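Side-chain contacts in cytosolic phospholipase A2 delta (Homo sapiens, PDB 5IZ5), which is a calcium-dependent phospholipase A2 that hydrolyses glycerophospholipids at the sn-2 position, with a preference for linoleic acid there: residues P59-K64 with L219-S224; R150-I155 with R249-G254; G328-G333 with P661-P666; E685-T690 with P729-F734. The protein carries 3 engineered substitutions. All coordinates share one frame; numbering follows the deposited sequence.

Interaction 1. Residues P59-K64 with L219-S224; sequences PGMKFK and LETELS. With SO4 (sulfate ion), chain O.
Just ahead of Met-61, whose side chain meets Leu-219, Glu-220 and Thr-221, a sulfate ion, probably from the crystallisation liquor, is held by Gly-60 N, which gives a nearly straight hydrogen bond (166°) to sulfate O1 at 2.6 Å. Gln-54 NE2 bonds the same ion, and Met-61 N lies 2.9 Å from its O4. Lys-62 lays its aliphatic chain beside the sulfate, with CG 3.2 Å from O3. The positive phi of Gly-60 would press a CB onto the carbonyl O of Pro-59. Met-61 carries the contact between the segments by curling: CG sits beside its own backbone N (chi1 -54°), and further bends at chi2 and chi3 fold CE over toward the backbone, 3.7 Å from Glu-220 O. Its CG meets the branch carbon of Leu-219, CG to CG 4.4 Å. Met-61 SD passes Thr-221 OG1 at 4.2 Å, a loose contact; that hydroxyl is hydrogen-bonded to Lys-194 O. The contact joins two four-stranded antiparallel sheets: a loop entering edge strand 62-64 of the N-terminal C2 domain meets the start of 221-228, an inner strand of what may be a second C2 domain.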
loop_
_atom_site.group_PDB
_atom_site.type_symbol
_atom_site.label_atom_id
_atom_site.label_comp_id
_atom_site.label_asym_id
_atom_site.label_seq_id
_atom_site.Cartn_x
_atom_site.Cartn_y
_atom_site.Cartn_z
ATOM N N PRO B 59 9.502 16.867 -12.768
ATOM C CA PRO B 59 9.726 17.323 -11.404
ATOM C C PRO B 59 11.122 17.922 -11.250
ATOM O O PRO B 59 12.086 17.387 -11.793
ATOM C CB PRO B 59 9.596 16.042 -10.585
ATOM C CG PRO B 59 9.981 14.961 -11.525
ATOM C CD PRO B 59 9.446 15.398 -12.858
ATOM N N GLY B 60 11.211 19.044 -10.542
ATOM C CA GLY B 60 12.488 19.690 -10.268
ATOM C C GLY B 60 12.910 20.704 -11.319
ATOM O O GLY B 60 13.882 21.424 -11.117
ATOM N N MET B 61 12.190 20.750 -12.439
ATOM C CA MET B 61 12.363 21.778 -13.455
ATOM C C MET B 61 11.269 22.835 -13.286
ATOM O O MET B 61 10.121 22.603 -13.629
ATOM C CB MET B 61 12.260 21.126 -14.846
ATOM C CG MET B 61 13.205 19.943 -15.073
ATOM S SD MET B 61 14.947 20.390 -15.193
ATOM C CE MET B 61 14.936 21.641 -16.476
ATOM N N LYS B 62 11.626 23.986 -12.731
ATOM C CA LYS B 62 10.716 25.104 -12.559
ATOM C C LYS B 62 11.163 26.158 -13.533
ATOM O O LYS B 62 12.358 26.365 -13.690
ATOM C CB LYS B 62 10.849 25.720 -11.163
ATOM C CG LYS B 62 9.981 25.102 -10.087
ATOM C CD LYS B 62 9.803 26.042 -8.915
ATOM C CE LYS B 62 9.287 25.339 -7.670
ATOM N NZ LYS B 62 8.917 26.319 -6.612
ATOM N N PHE B 63 10.210 26.827 -14.166
ATOM C CA PHE B 63 10.483 28.082 -14.845
ATOM C C PHE B 63 9.819 29.223 -14.081
ATOM O O PHE B 63 8.759 29.056 -13.477
ATOM C CB PHE B 63 9.994 28.049 -16.290
ATOM C CG PHE B 63 10.768 27.103 -17.164
ATOM C CD1 PHE B 63 12.129 27.287 -17.374
ATOM C CD2 PHE B 63 10.139 26.027 -17.775
ATOM C CE1 PHE B 63 12.848 26.413 -18.175
ATOM C CE2 PHE B 63 10.851 25.150 -18.578
ATOM C CZ PHE B 63 12.207 25.343 -18.781
ATOM N N LYS B 64 10.460 30.382 -14.123
ATOM C CA LYS B 64 10.032 31.549 -13.362
ATOM C C LYS B 64 10.178 32.771 -14.259
ATOM O O LYS B 64 11.242 32.989 -14.841
ATOM C CB LYS B 64 10.900 31.685 -12.108
ATOM C CG LYS B 64 10.500 32.795 -11.147
ATOM C CD LYS B 64 11.380 32.787 -9.904
ATOM C CE LYS B 64 11.127 34.001 -9.018
ATOM N NZ LYS B 64 11.602 33.789 -7.622
ATOM N N LEU B 219 14.913 15.179 -20.791
ATOM C CA LEU B 219 15.157 16.528 -20.266
ATOM C C LEU B 219 16.217 17.285 -21.066
ATOM O O LEU B 219 17.202 16.705 -21.514
ATOM C CB LEU B 219 15.628 16.485 -18.807
ATOM C CG LEU B 219 14.695 16.687 -17.604
ATOM C CD1 LEU B 219 13.255 16.338 -17.936
ATOM C CD2 LEU B 219 15.173 15.903 -16.385
ATOM N N GLU B 220 16.011 18.589 -21.220
ATOM C CA GLU B 220 17.103 19.497 -21.528
ATOM C C GLU B 220 17.526 20.109 -20.210
ATOM O O GLU B 220 16.774 20.874 -19.601
ATOM C CB GLU B 220 16.684 20.596 -22.492
ATOM C CG GLU B 220 17.760 21.655 -22.678
ATOM C CD GLU B 220 17.410 22.650 -23.763
ATOM O OE1 GLU B 220 16.254 23.124 -23.788
ATOM O OE2 GLU B 220 18.297 22.964 -24.586
ATOM N N THR B 221 18.724 19.759 -19.766
ATOM C CA THR B 221 19.205 20.217 -18.483
ATOM C C THR B 221 20.735 20.279 -18.507
ATOM O O THR B 221 21.344 20.250 -19.574
ATOM C CB THR B 221 18.650 19.312 -17.352
ATOM O OG1 THR B 221 19.020 19.846 -16.083
ATOM C CG2 THR B 221 19.144 17.863 -17.475
ATOM N N GLU B 222 21.356 20.378 -17.341
ATOM C CA GLU B 222 22.807 20.508 -17.263
ATOM C C GLU B 222 23.305 20.029 -15.922
ATOM O O GLU B 222 22.553 20.008 -14.954
ATOM C CB GLU B 222 23.205 21.971 -17.440
ATOM C CG GLU B 222 22.546 22.907 -16.436
ATOM C CD GLU B 222 22.853 24.360 -16.706
ATOM O OE1 GLU B 222 23.988 24.766 -16.432
ATOM O OE2 GLU B 222 21.964 25.097 -17.183
ATOM N N LEU B 223 24.576 19.650 -15.874
ATOM C CA LEU B 223 25.262 19.418 -14.618
ATOM C C LEU B 223 26.134 20.630 -14.336
ATOM O O LEU B 223 26.986 20.987 -15.156
ATOM C CB LEU B 223 26.153 18.180 -14.686
ATOM C CG LEU B 223 26.983 17.972 -13.406
ATOM C CD1 LEU B 223 26.240 17.108 -12.405
ATOM C CD2 LEU B 223 28.343 17.374 -13.721
ATOM N N SER B 224 25.934 21.251 -13.180
ATOM C CA SER B 224 26.810 22.333 -12.734
ATOM C C SER B 224 27.642 21.881 -11.540
ATOM O O SER B 224 27.152 21.156 -10.671
ATOM C CB SER B 224 26.005 23.577 -12.384
ATOM O OG SER B 224 25.243 23.376 -11.213
HETATM S S SO4 O . 9.126 21.512 -9.917
HETATM O O1 SO4 O . 9.229 20.182 -9.275
HETATM O O2 SO4 O . 8.190 21.441 -11.064
HETATM O O3 SO4 O . 8.650 22.490 -8.916
HETATM O O4 SO4 O . 10.456 21.947 -10.390
#

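Interaction 2. Residues R150-I155 with R249-G254; sequences RPENLI and RPLTIG
The type II beta turn from Arg-249 to Thr-252 brings Leu-251 against Arg-150. At its start, Arg-249 offers its carbonyl O to Thr-252 OG1 (3.2 Å), a side-chain bond that spans the turn, with the donor tilted 24° from the carbonyl plane. Pro-250 follows, and Leu-251, at the third position of the turn with positive phi and psi, points its side chain at the other segment. Leu-251 CB lies over one face of the Arg-150 guanidinium, 3.8 Å above the plane and displaced toward the rim; CD1 covers the same group, 3.9 Å from Arg-150 NH2, and also reaches Glu-152, CD1 to CB 4.4 Å. Thr-252 presents its carbonyl O at the guanidinium edge, 4.1 Å from Arg-150 NH2. The arginine reaches this place with CG wedged between backbone N and carbonyl carbon (chi1 66°) and an extended chain up to NE. Its NH1 makes a weak bond to Pro-151 O, and NH2 a salt bridge to Glu-164. With an alanine in place of Arg-150, Glu-164 OE1 would probably lose its salt-bridge partner and one side of Leu-251 its cover. Strand 152-156 runs antiparallel between 21-36 and 160-172, and Glu-152 pairs with Arg-163 of the latter. The turn, linking strands 244-248 and 255-263, rests through Leu-251 on Leu-83 of strand 75-85 and on Glu-164.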
loop_
_atom_site.group_PDB
_atom_site.type_symbol
_atom_site.label_atom_id
_atom_site.label_comp_id
_atom_site.label_asym_id
_atom_site.label_seq_id
_atom_site.Cartn_x
_atom_site.Cartn_y
_atom_site.Cartn_z
ATOM N N ARG B 150 15.445 11.150 -32.051
ATOM C CA ARG B 150 15.028 9.740 -32.065
ATOM C C ARG B 150 13.837 9.562 -31.130
ATOM O O ARG B 150 13.587 10.422 -30.288
ATOM C CB ARG B 150 16.172 8.810 -31.622
ATOM C CG ARG B 150 16.616 8.965 -30.170
ATOM C CD ARG B 150 17.620 7.895 -29.763
ATOM N NE ARG B 150 18.169 8.120 -28.419
ATOM C CZ ARG B 150 17.550 7.852 -27.265
ATOM N NH1 ARG B 150 16.323 7.333 -27.251
ATOM N NH2 ARG B 150 18.164 8.110 -26.108
ATOM N N PRO B 151 13.104 8.443 -31.261
ATOM C CA PRO B 151 12.026 8.225 -30.298
ATOM C C PRO B 151 12.563 7.866 -28.907
ATOM O O PRO B 151 13.657 7.320 -28.785
ATOM C CB PRO B 151 11.241 7.041 -30.892
ATOM C CG PRO B 151 11.862 6.727 -32.217
ATOM C CD PRO B 151 13.236 7.318 -32.202
ATOM N N GLU B 152 11.796 8.186 -27.872
ATOM C CA GLU B 152 12.122 7.793 -26.504
ATOM C C GLU B 152 11.748 6.332 -26.293
ATOM O O GLU B 152 10.725 5.882 -26.799
ATOM C CB GLU B 152 11.367 8.675 -25.508
ATOM C CG GLU B 152 11.661 8.362 -24.046
ATOM C CD GLU B 152 10.850 9.210 -23.083
ATOM O OE1 GLU B 152 10.121 10.126 -23.524
ATOM O OE2 GLU B 152 10.930 8.947 -21.866
ATOM N N ASN B 153 12.577 5.601 -25.553
ATOM C CA ASN B 153 12.278 4.217 -25.196
ATOM C C ASN B 153 11.516 4.130 -23.872
ATOM O O ASN B 153 12.108 4.235 -22.788
ATOM C CB ASN B 153 13.562 3.388 -25.117
ATOM C CG ASN B 153 14.260 3.263 -26.463
ATOM O OD1 ASN B 153 13.612 3.114 -27.503
ATOM N ND2 ASN B 153 15.586 3.318 -26.450
ATOM N N LEU B 154 10.201 3.930 -23.982
ATOM C CA LEU B 154 9.303 3.829 -22.834
ATOM C C LEU B 154 9.020 2.379 -22.466
ATOM O O LEU B 154 9.134 1.496 -23.313
ATOM C CB LEU B 154 7.970 4.487 -23.167
ATOM C CG LEU B 154 7.959 5.924 -23.674
ATOM C CD1 LEU B 154 6.539 6.321 -24.031
ATOM C CD2 LEU B 154 8.538 6.864 -22.630
ATOM N N ILE B 155 8.645 2.154 -21.205
ATOM C CA ILE B 155 8.101 0.876 -20.735
ATOM C C ILE B 155 6.780 1.160 -20.025
ATOM O O ILE B 155 6.744 2.016 -19.140
ATOM C CB ILE B 155 9.052 0.150 -19.761
ATOM C CG1 ILE B 155 10.412 -0.084 -20.433
ATOM C CG2 ILE B 155 8.453 -1.184 -19.315
ATOM C CD1 ILE B 155 11.511 -0.527 -19.484
ATOM N N ARG B 249 21.763 17.407 -23.284
ATOM C CA ARG B 249 20.729 17.571 -24.313
ATOM C C ARG B 249 19.850 16.329 -24.407
ATOM O O ARG B 249 20.316 15.225 -24.127
ATOM C CB ARG B 249 21.356 17.894 -25.678
ATOM C CG ARG B 249 21.582 19.374 -25.968
ATOM C CD ARG B 249 21.985 20.238 -24.776
ATOM N NE ARG B 249 21.728 21.651 -25.051
ATOM C CZ ARG B 249 22.483 22.423 -25.833
ATOM N NH1 ARG B 249 23.569 21.937 -26.436
ATOM N NH2 ARG B 249 22.152 23.697 -26.012
ATOM N N PRO B 250 18.574 16.509 -24.794
ATOM C CA PRO B 250 17.630 15.395 -24.803
ATOM C C PRO B 250 18.032 14.251 -25.710
ATOM O O PRO B 250 18.527 14.479 -26.812
ATOM C CB PRO B 250 16.340 16.023 -25.331
ATOM C CG PRO B 250 16.461 17.461 -25.018
ATOM C CD PRO B 250 17.918 17.774 -25.161
ATOM N N LEU B 251 17.825 13.032 -25.224
ATOM C CA LEU B 251 18.016 11.819 -26.014
ATOM C C LEU B 251 19.389 11.744 -26.709
ATOM O O LEU B 251 19.499 11.224 -27.819
ATOM C CB LEU B 251 16.905 11.691 -27.072
ATOM C CG LEU B 251 15.443 11.433 -26.665
ATOM C CD1 LEU B 251 15.312 10.609 -25.389
ATOM C CD2 LEU B 251 14.654 12.724 -26.566
ATOM N N THR B 252 20.424 12.287 -26.072
ATOM C CA THR B 252 21.787 12.199 -26.602
ATOM C C THR B 252 22.361 10.798 -26.413
ATOM O O THR B 252 21.797 9.945 -25.711
ATOM C CB THR B 252 22.737 13.227 -25.955
ATOM O OG1 THR B 252 22.676 13.125 -24.527
ATOM C CG2 THR B 252 22.359 14.642 -26.377
ATOM N N ILE B 253 23.481 10.570 -27.080
ATOM C CA ILE B 253 24.264 9.357 -26.895
ATOM C C ILE B 253 25.236 9.624 -25.755
ATOM O O ILE B 253 25.517 10.782 -25.430
ATOM C CB ILE B 253 25.064 8.987 -28.173
ATOM C CG1 ILE B 253 24.157 8.950 -29.403
ATOM C CG2 ILE B 253 25.775 7.643 -28.033
ATOM C CD1 ILE B 253 24.896 9.185 -30.703
ATOM N N GLY B 254 25.729 8.549 -25.147
ATOM C CA GLY B 254 26.789 8.623 -24.159
ATOM C C GLY B 254 27.975 9.478 -24.578
ATOM O O GLY B 254 28.287 9.590 -25.767
#

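Interaction 3. Residues G328-G333 with P661-P666; sequences GIMATG and PSMFRP
The flat group that matters here is the peptide after Ile-329: Met-663 CE stands over one of its faces, 3.0 Å from Ile-329 O and 3.6 Å from Ile-329 C, while the Ile-329 backbone bonds to Tyr-360 and Ser-362 of the adjoining parallel strand. The methyl thus comes down on the carbonyl from above its plane, and the approach is close for a carbon and an oxygen. The same methyl lies 3.8 Å from Gly-328 CA, where a CB would clash with it; the bare glycine lets the methyl come down on the strand. From Met-330 the approach is oblique: its CB is 4.2 Å from Met-663 CE, and its SD passes Met-663 CG at the same distance. Met-330 holds CG anti to its backbone N (chi1 169°), which swings SD across Met-663 CG. Met-663 in turn bends at chi2 (-56°), folding its thioether down onto the strand. Its backbone belongs to a short turn in which Phe-664 N bonds Pro-661 O at 3.1 Å, and Arg-665 beyond is held by salt bridges to Glu-486 and Glu-491. Beyond strand 327-331 the chain continues as loop through Thr-332 and Gly-333, the latter bonded through N to Asn-657 OD1, to the substrate-binding Gly-334 and Gly-335. No hydrogen bond joins the two segments themselves: the contact is van der Waals, fully buried, with a methyl over a carbonyl whose residue is already bonded in the sheet, perhaps with a weak C-H...O component.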
loop_
_atom_site.group_PDB
_atom_site.type_symbol
_atom_site.label_atom_id
_atom_site.label_comp_id
_atom_site.label_asym_id
_atom_site.label_seq_id
_atom_site.Cartn_x
_atom_site.Cartn_y
_atom_site.Cartn_z
ATOM N N GLY B 328 -10.951 -20.053 -2.596
ATOM C CA GLY B 328 -10.289 -19.093 -1.720
ATOM C C GLY B 328 -10.914 -19.051 -0.339
ATOM O O GLY B 328 -12.117 -19.250 -0.187
ATOM N N ILE B 329 -10.075 -18.846 0.671
ATOM C CA ILE B 329 -10.518 -18.483 2.008
ATOM C C ILE B 329 -10.288 -16.998 2.166
ATOM O O ILE B 329 -9.209 -16.507 1.841
ATOM C CB ILE B 329 -9.663 -19.139 3.110
ATOM C CG1 ILE B 329 -9.881 -20.646 3.163
ATOM C CG2 ILE B 329 -10.017 -18.543 4.467
ATOM C CD1 ILE B 329 -8.820 -21.388 3.948
ATOM N N MET B 330 -11.276 -16.307 2.727
ATOM C CA MET B 330 -11.235 -14.863 2.882
ATOM C C MET B 330 -11.639 -14.520 4.311
ATOM O O MET B 330 -12.751 -14.833 4.738
ATOM C CB MET B 330 -12.219 -14.293 1.867
ATOM C CG MET B 330 -12.613 -12.840 1.935
ATOM S SD MET B 330 -13.631 -12.501 0.482
ATOM C CE MET B 330 -15.318 -12.436 1.121
ATOM N N ALA B 331 -10.712 -13.925 5.058
ATOM C CA ALA B 331 -10.912 -13.636 6.473
ATOM C C ALA B 331 -10.990 -12.133 6.680
ATOM O O ALA B 331 -10.317 -11.369 5.978
ATOM C CB ALA B 331 -9.780 -14.230 7.296
ATOM N N THR B 332 -11.816 -11.717 7.643
ATOM C CA THR B 332 -11.958 -10.307 7.995
ATOM C C THR B 332 -11.049 -10.000 9.179
ATOM O O THR B 332 -10.297 -10.857 9.654
ATOM C CB THR B 332 -13.413 -9.960 8.398
ATOM O OG1 THR B 332 -13.732 -10.574 9.658
ATOM C CG2 THR B 332 -14.406 -10.410 7.344
ATOM N N GLY B 333 -11.157 -8.776 9.686
ATOM C CA GLY B 333 -10.419 -8.379 10.869
ATOM C C GLY B 333 -11.128 -8.691 12.170
ATOM O O GLY B 333 -12.230 -9.247 12.181
ATOM N N PRO B 661 -10.735 -7.753 -1.961
ATOM C CA PRO B 661 -10.096 -7.218 -3.175
ATOM C C PRO B 661 -9.040 -8.136 -3.818
ATOM O O PRO B 661 -8.917 -8.180 -5.045
ATOM C CB PRO B 661 -9.454 -5.918 -2.687
ATOM C CG PRO B 661 -10.300 -5.514 -1.537
ATOM C CD PRO B 661 -10.690 -6.787 -0.848
ATOM N N SER B 662 -8.297 -8.863 -2.995
ATOM C CA SER B 662 -7.306 -9.819 -3.493
ATOM C C SER B 662 -7.950 -10.994 -4.244
ATOM O O SER B 662 -7.315 -11.587 -5.123
ATOM C CB SER B 662 -6.441 -10.335 -2.334
ATOM O OG SER B 662 -5.385 -9.418 -2.055
ATOM N N MET B 663 -9.196 -11.326 -3.893
ATOM C CA MET B 663 -9.956 -12.357 -4.605
ATOM C C MET B 663 -10.409 -11.911 -6.001
ATOM O O MET B 663 -10.863 -12.744 -6.775
ATOM C CB MET B 663 -11.164 -12.826 -3.777
ATOM C CG MET B 663 -10.810 -13.495 -2.449
ATOM S SD MET B 663 -9.700 -14.901 -2.665
ATOM C CE MET B 663 -9.431 -15.452 -0.983
ATOM N N PHE B 664 -10.264 -10.623 -6.333
ATOM C CA PHE B 664 -10.676 -10.105 -7.649
ATOM C C PHE B 664 -9.575 -9.477 -8.494
ATOM O O PHE B 664 -9.859 -8.808 -9.486
ATOM C CB PHE B 664 -11.826 -9.111 -7.473
ATOM C CG PHE B 664 -13.044 -9.735 -6.896
ATOM C CD1 PHE B 664 -13.915 -10.430 -7.710
ATOM C CD2 PHE B 664 -13.297 -9.677 -5.533
ATOM C CE1 PHE B 664 -15.036 -11.033 -7.182
ATOM C CE2 PHE B 664 -14.416 -10.278 -4.997
ATOM C CZ PHE B 664 -15.287 -10.960 -5.827
ATOM N N ARG B 665 -8.323 -9.684 -8.115
ATOM C CA ARG B 665 -7.228 -9.305 -8.991
ATOM C C ARG B 665 -7.374 -10.101 -10.295
ATOM O O ARG B 665 -7.667 -11.297 -10.250
ATOM C CB ARG B 665 -5.883 -9.608 -8.340
ATOM C CG ARG B 665 -4.702 -9.273 -9.235
ATOM C CD ARG B 665 -3.376 -9.434 -8.523
ATOM N NE ARG B 665 -2.254 -9.201 -9.430
ATOM C CZ ARG B 665 -0.970 -9.255 -9.079
ATOM N NH1 ARG B 665 -0.614 -9.531 -7.823
ATOM N NH2 ARG B 665 -0.029 -9.029 -9.990
ATOM N N PRO B 666 -7.186 -9.442 -11.456
ATOM C CA PRO B 666 -7.299 -10.151 -12.735
ATOM C C PRO B 666 -6.397 -11.384 -12.819
ATOM O O PRO B 666 -5.247 -11.340 -12.387
ATOM C CB PRO B 666 -6.868 -9.100 -13.762
ATOM C CG PRO B 666 -7.178 -7.793 -13.119
ATOM C CD PRO B 666 -6.944 -8.000 -11.649
#

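Interaction 4. Residues E685-T690 with P729-F734; sequences EALQQT and PILLHF
A helix lying on a beta-sheet makes this contact: helix 685-696 covers strand 730-734 of the mixed sheet in the catalytic domain, and Leu-687 is the residue it pushes into the strand. Leu-687 CD1 sits over one face of the His-733 imidazole, 3.5 Å from the ring centroid and 28° off the normal, a CH-pi contact displaced toward the ND1-CG side of the ring (CD1 to ND1 3.1 Å). The other branch, CD2, meets Leu-731 CD2 at 3.9 Å, so the isobutyl group straddles two strand residues whose side chains rise from the same side of the sheet. The imidazole is turned up to the helix because CG lies anti to the backbone N (chi1 -174°), and it is gripped at both nitrogens: NE2 bonds Pro-683 O, just before the helix, and ND1 bonds Ser-675 OG on strand 672-676. These two bonds fix the ring's rotation and satisfy its buried polar atoms. A leucine in its place would probably leave Pro-683 O and Ser-675 OG without their imidazole partner and deprive Leu-687 of the flat face it rests on. Phe-720 and Phe-701 also touch Leu-687. Because strands 672-676 and 730-734 are parallel neighbours with the helix between them in sequence, the layout is a beta-alpha-beta-like connection with strand 718-720 inserted, consistent with the alpha/beta architecture of a patatin-like catalytic domain.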
loop_
_atom_site.group_PDB
_atom_site.type_symbol
_atom_site.label_atom_id
_atom_site.label_comp_id
_atom_site.label_asym_id
_atom_site.label_seq_id
_atom_site.Cartn_x
_atom_site.Cartn_y
_atom_site.Cartn_z
ATOM N N GLU B 685 -22.649 -7.340 7.347
ATOM C CA GLU B 685 -22.292 -5.967 6.986
ATOM C C GLU B 685 -21.132 -5.939 5.999
ATOM O O GLU B 685 -21.243 -5.345 4.927
ATOM C CB GLU B 685 -21.931 -5.161 8.239
ATOM C CG GLU B 685 -21.540 -3.709 7.977
ATOM C CD GLU B 685 -21.180 -2.927 9.232
ATOM O OE1 GLU B 685 -21.422 -3.393 10.372
ATOM O OE2 GLU B 685 -20.664 -1.808 9.064
ATOM N N ALA B 686 -20.031 -6.591 6.366
ATOM C CA ALA B 686 -18.839 -6.633 5.529
ATOM C C ALA B 686 -19.165 -7.188 4.149
ATOM O O ALA B 686 -18.781 -6.589 3.156
ATOM C CB ALA B 686 -17.730 -7.454 6.190
ATOM N N LEU B 687 -19.876 -8.320 4.091
ATOM C CA LEU B 687 -20.224 -8.943 2.806
ATOM C C LEU B 687 -21.065 -8.006 1.939
ATOM O O LEU B 687 -20.862 -7.936 0.732
ATOM C CB LEU B 687 -20.961 -10.286 2.980
ATOM C CG LEU B 687 -20.234 -11.581 2.585
ATOM C CD1 LEU B 687 -21.214 -12.741 2.662
ATOM C CD2 LEU B 687 -19.633 -11.519 1.190
ATOM N N GLN B 688 -22.007 -7.297 2.560
ATOM C CA GLN B 688 -22.897 -6.376 1.835
ATOM C C GLN B 688 -22.179 -5.156 1.284
ATOM O O GLN B 688 -22.445 -4.726 0.152
ATOM C CB GLN B 688 -24.066 -5.934 2.717
ATOM C CG GLN B 688 -25.100 -7.027 2.883
ATOM C CD GLN B 688 -26.289 -6.615 3.723
ATOM O OE1 GLN B 688 -26.140 -6.006 4.786
ATOM N NE2 GLN B 688 -27.482 -6.941 3.248
ATOM N N GLN B 689 -21.258 -4.611 2.074
ATOM C CA GLN B 689 -20.483 -3.468 1.634
ATOM C C GLN B 689 -19.606 -3.909 0.487
ATOM O O GLN B 689 -19.514 -3.198 -0.517
ATOM C CB GLN B 689 -19.600 -2.934 2.752
ATOM C CG GLN B 689 -20.344 -2.582 4.040
ATOM C CD GLN B 689 -19.790 -1.347 4.715
ATOM O OE1 GLN B 689 -19.185 -1.438 5.783
ATOM N NE2 GLN B 689 -19.977 -0.186 4.092
ATOM N N THR B 690 -18.972 -5.082 0.619
ATOM C CA THR B 690 -18.147 -5.581 -0.489
ATOM C C THR B 690 -18.988 -5.776 -1.751
ATOM O O THR B 690 -18.521 -5.470 -2.835
ATOM C CB THR B 690 -17.222 -6.809 -0.229
ATOM O OG1 THR B 690 -17.453 -7.799 -1.241
ATOM C CG2 THR B 690 -17.382 -7.414 1.131
ATOM N N PRO B 729 -18.397 -15.562 -8.496
ATOM C CA PRO B 729 -18.039 -16.688 -7.628
ATOM C C PRO B 729 -19.147 -17.093 -6.656
ATOM O O PRO B 729 -20.003 -16.274 -6.314
ATOM C CB PRO B 729 -16.847 -16.145 -6.843
ATOM C CG PRO B 729 -17.066 -14.676 -6.808
ATOM C CD PRO B 729 -17.676 -14.330 -8.125
ATOM N N ILE B 730 -19.102 -18.351 -6.216
ATOM C CA ILE B 730 -19.980 -18.854 -5.171
ATOM C C ILE B 730 -19.403 -18.451 -3.824
ATOM O O ILE B 730 -18.204 -18.594 -3.594
ATOM C CB ILE B 730 -20.098 -20.398 -5.218
ATOM C CG1 ILE B 730 -20.705 -20.842 -6.550
ATOM C CG2 ILE B 730 -20.931 -20.926 -4.052
ATOM C CD1 ILE B 730 -20.517 -22.311 -6.848
ATOM N N LEU B 731 -20.264 -17.978 -2.929
ATOM C CA LEU B 731 -19.856 -17.612 -1.578
ATOM C C LEU B 731 -20.549 -18.433 -0.505
ATOM O O LEU B 731 -21.773 -18.515 -0.469
ATOM C CB LEU B 731 -20.129 -16.135 -1.338
ATOM C CG LEU B 731 -18.930 -15.268 -1.718
ATOM C CD1 LEU B 731 -19.372 -14.135 -2.610
ATOM C CD2 LEU B 731 -18.210 -14.752 -0.479
ATOM N N LEU B 732 -19.737 -19.036 0.354
ATOM C CA LEU B 732 -20.191 -19.660 1.583
ATOM C C LEU B 732 -19.702 -18.800 2.725
ATOM O O LEU B 732 -18.498 -18.684 2.949
ATOM C CB LEU B 732 -19.628 -21.072 1.724
ATOM C CG LEU B 732 -20.575 -22.264 1.590
ATOM C CD1 LEU B 732 -21.717 -22.014 0.618
ATOM C CD2 LEU B 732 -19.793 -23.499 1.181
ATOM N N HIS B 733 -20.647 -18.216 3.452
ATOM C CA HIS B 733 -20.350 -17.237 4.479
ATOM C C HIS B 733 -20.567 -17.815 5.875
ATOM O O HIS B 733 -21.637 -18.363 6.171
ATOM C CB HIS B 733 -21.248 -16.029 4.274
ATOM C CG HIS B 733 -20.943 -14.891 5.191
ATOM N ND1 HIS B 733 -19.795 -14.135 5.085
ATOM C CD2 HIS B 733 -21.648 -14.365 6.220
ATOM C CE1 HIS B 733 -19.804 -13.196 6.015
ATOM N NE2 HIS B 733 -20.915 -13.315 6.718
ATOM N N PHE B 734 -19.553 -17.674 6.726
ATOM C CA PHE B 734 -19.562 -18.226 8.074
ATOM C C PHE B 734 -19.494 -17.103 9.104
ATOM O O PHE B 734 -18.407 -16.659 9.476
ATOM C CB PHE B 734 -18.374 -19.164 8.271
ATOM C CG PHE B 734 -18.356 -20.322 7.319
ATOM C CD1 PHE B 734 -18.806 -21.578 7.720
ATOM C CD2 PHE B 734 -17.905 -20.156 6.014
ATOM C CE1 PHE B 734 -18.796 -22.645 6.838
ATOM C CE2 PHE B 734 -17.895 -21.216 5.129
ATOM C CZ PHE B 734 -18.342 -22.462 5.541
#

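In the fold
The four contacts form two pairs in distant parts of the molecule. Interactions 1 and 2, with centres about 17 Å apart, touch through Leu-219 and Glu-220 against Pro-250 and are partly buried; they sit among the all-beta N-terminal sheets, one a methionine over a backbone carbonyl beside a sulfate, the other a charged guanidinium on a leucine. Interactions 3 and 4, about 11 Å apart between centres, are fully buried in the catalytic domain and meet where Met-330 CE packs on Leu-731 CD2. Strands 327-331 and 730-734 both run parallel to 672-676 in one sheet, and the chemistry there is largely apolar across the segments, though the imidazole of interaction 4 has both nitrogens bonded.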